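Local atomic coordinates of protein 1d10 (Caenorhabditis elegans, PDB entry 1T9F), a protein that is of unknown function but resembles SDF2-type beta-trefoil proteins built from MIR repeats, the natural protein being made with a signal sequence. Residues Asn45-Ile49 with Asn50-Gln54. Residues are numbered along the deposited sequence; the frame is centred on the assembly and turned at random.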
loop_
_atom_site.group_PDB
_atom_site.type_symbol
_atom_site.label_atom_id
_atom_site.label_comp_id
_atom_site.label_asym_id
_atom_site.label_seq_id
_atom_site.Cartn_x
_atom_site.Cartn_y
_atom_site.Cartn_z
ATOM N N ASN A 45 -1.210 4.836 15.019
ATOM C CA ASN A 45 -2.185 4.231 15.918
ATOM C C ASN A 45 -2.159 2.720 15.738
ATOM O O ASN A 45 -2.887 2.165 14.910
ATOM C CB ASN A 45 -3.585 4.770 15.607
ATOM C CG ASN A 45 -4.683 3.799 15.991
ATOM O OD1 ASN A 45 -4.780 3.378 17.142
ATOM N ND2 ASN A 45 -5.517 3.435 15.022
ATOM N N SER A 46 -1.317 2.065 16.528
ATOM C CA SER A 46 -1.154 0.617 16.477
ATOM C C SER A 46 -2.455 -0.182 16.452
ATOM O O SER A 46 -3.533 0.336 16.750
ATOM C CB SER A 46 -0.306 0.152 17.664
ATOM O OG SER A 46 -0.170 -1.257 17.663
ATOM N N ASP A 47 -2.324 -1.454 16.086
ATOM C CA ASP A 47 -3.435 -2.396 16.020
ATOM C C ASP A 47 -4.814 -1.769 15.782
ATOM O O ASP A 47 -5.494 -1.357 16.727
ATOM C CB ASP A 47 -3.462 -3.236 17.306
ATOM C CG ASP A 47 -3.438 -4.734 17.033
ATOM O OD1 ASP A 47 -3.418 -5.523 18.004
ATOM O OD2 ASP A 47 -3.440 -5.126 15.846
ATOM N N ASP A 48 -5.215 -1.700 14.515
ATOM C CA ASP A 48 -6.516 -1.154 14.123
ATOM C C ASP A 48 -6.966 -1.947 12.896
ATOM O O ASP A 48 -6.207 -2.107 11.937
ATOM C CB ASP A 48 -6.402 0.340 13.782
ATOM C CG ASP A 48 -7.746 0.971 13.414
ATOM O OD1 ASP A 48 -7.791 2.203 13.201
ATOM O OD2 ASP A 48 -8.757 0.244 13.335
ATOM N N ILE A 49 -8.196 -2.448 12.939
ATOM C CA ILE A 49 -8.739 -3.245 11.848
ATOM C C ILE A 49 -8.686 -2.550 10.483
ATOM O O ILE A 49 -8.540 -3.211 9.454
ATOM C CB ILE A 49 -10.198 -3.681 12.160
ATOM C CG1 ILE A 49 -10.706 -4.638 11.074
ATOM C CG2 ILE A 49 -11.101 -2.462 12.268
ATOM C CD1 ILE A 49 -9.921 -5.939 10.977
ATOM N N ASN A 50 -8.805 -1.227 10.469
ATOM C CA ASN A 50 -8.754 -0.486 9.219
ATOM C C ASN A 50 -7.322 -0.376 8.687
ATOM O O ASN A 50 -7.098 0.258 7.660
ATOM C CB ASN A 50 -9.350 0.920 9.389
ATOM C CG ASN A 50 -10.855 0.893 9.636
ATOM O OD1 ASN A 50 -11.616 0.353 8.835
ATOM N ND2 ASN A 50 -11.283 1.464 10.752
ATOM N N SER A 51 -6.363 -0.984 9.387
ATOM C CA SER A 51 -4.967 -0.950 8.951
ATOM C C SER A 51 -4.548 -2.294 8.380
ATOM O O SER A 51 -3.364 -2.514 8.092
ATOM C CB SER A 51 -4.028 -0.593 10.111
ATOM O OG SER A 51 -4.254 0.732 10.562
ATOM N N HIS A 52 -5.511 -3.202 8.237
ATOM C CA HIS A 52 -5.209 -4.519 7.692
ATOM C C HIS A 52 -5.453 -4.591 6.200
ATOM O O HIS A 52 -6.478 -4.102 5.698
ATOM C CB HIS A 52 -6.025 -5.595 8.404
ATOM C CG HIS A 52 -5.558 -5.853 9.799
ATOM N ND1 HIS A 52 -5.854 -5.012 10.847
ATOM C CD2 HIS A 52 -4.737 -6.805 10.300
ATOM C CE1 HIS A 52 -5.232 -5.432 11.935
ATOM N NE2 HIS A 52 -4.546 -6.517 11.630
ATOM N N TRP A 53 -4.492 -5.198 5.504
ATOM C CA TRP A 53 -4.546 -5.361 4.059
ATOM C C TRP A 53 -4.292 -6.809 3.677
ATOM O O TRP A 53 -3.530 -7.514 4.338
ATOM C CB TRP A 53 -3.489 -4.490 3.383
ATOM C CG TRP A 53 -3.608 -3.048 3.691
ATOM C CD1 TRP A 53 -3.186 -2.411 4.822
ATOM C CD2 TRP A 53 -4.193 -2.051 2.857
ATOM N NE1 TRP A 53 -3.478 -1.068 4.742
ATOM C CE2 TRP A 53 -4.095 -0.823 3.544
ATOM C CE3 TRP A 53 -4.796 -2.075 1.587
ATOM C CZ2 TRP A 53 -4.572 0.375 3.007
ATOM C CZ3 TRP A 53 -5.271 -0.886 1.051
ATOM C CH2 TRP A 53 -5.155 0.325 1.763
ATOM N N GLN A 54 -4.920 -7.255 2.598
ATOM C CA GLN A 54 -4.726 -8.621 2.148
ATOM C C GLN A 54 -4.004 -8.661 0.819
ATOM O O GLN A 54 -4.388 -7.991 -0.141
ATOM C CB GLN A 54 -6.069 -9.341 2.023
ATOM C CG GLN A 54 -5.928 -10.790 1.586
ATOM C CD GLN A 54 -7.217 -11.557 1.768
ATOM O OE1 GLN A 54 -8.298 -11.018 1.554
ATOM N NE2 GLN A 54 -7.108 -12.824 2.156
HETATM O O HOH W 1 -9.739 3.742 11.454
HETATM O O HOH W 2 -8.916 -3.113 6.811
#
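Asp48 reaches forward along its own chain, its carboxylate OD2 taking the backbone N-H of Asn50 at 3.2 Å (OD2 to N), which closes an Asx turn. The bond is nearly straight at the hydrogen, but the donor stands well above the carboxylate plane. With CG anti to the backbone N (chi1 -178°), the acid lies on the carbonyl side, where its short side chain can span two residues. The carbonyl O of Asp48 accepts Ser51 N at 2.8 Å, and Ile49 O accepts His52 N at 3.3 Å, so two successive i to i+3 bonds wind a short 3-10 turn. This turn lies in the loop joining strand 38-43 to barrel strand 53-57 of the beta-trefoil. Here packing is tight: the imidazole of His52, which also touches Leu80 and strand 12-17, brings ND1 to 3.1 Å from Asp48 O in a weak, bent bond, giving that oxygen a second donor. Ser51 is small enough for this buried corner, although its OG finds no polar partner.

Toward solvent the contact loosens. One water links Asp48 OD1, also weakly hydrogen-bonded to His25 NE2, to Asn50 ND2; asparagine suits because its OD1 meanwhile hydrogen-bonds Thr81 OG1. An alanine in place of Asp48 would probably leave the Asn50 N-H without its acceptor and the bridging water without the carboxylate oxygen it donates to, making the turn's start less firmly fixed. Exposed Ile49 still touches Thr81, its CD1 merely brushing His52 ND1 at 4.2 Å, while poorly ordered Asp47 salt-bridges Lys14.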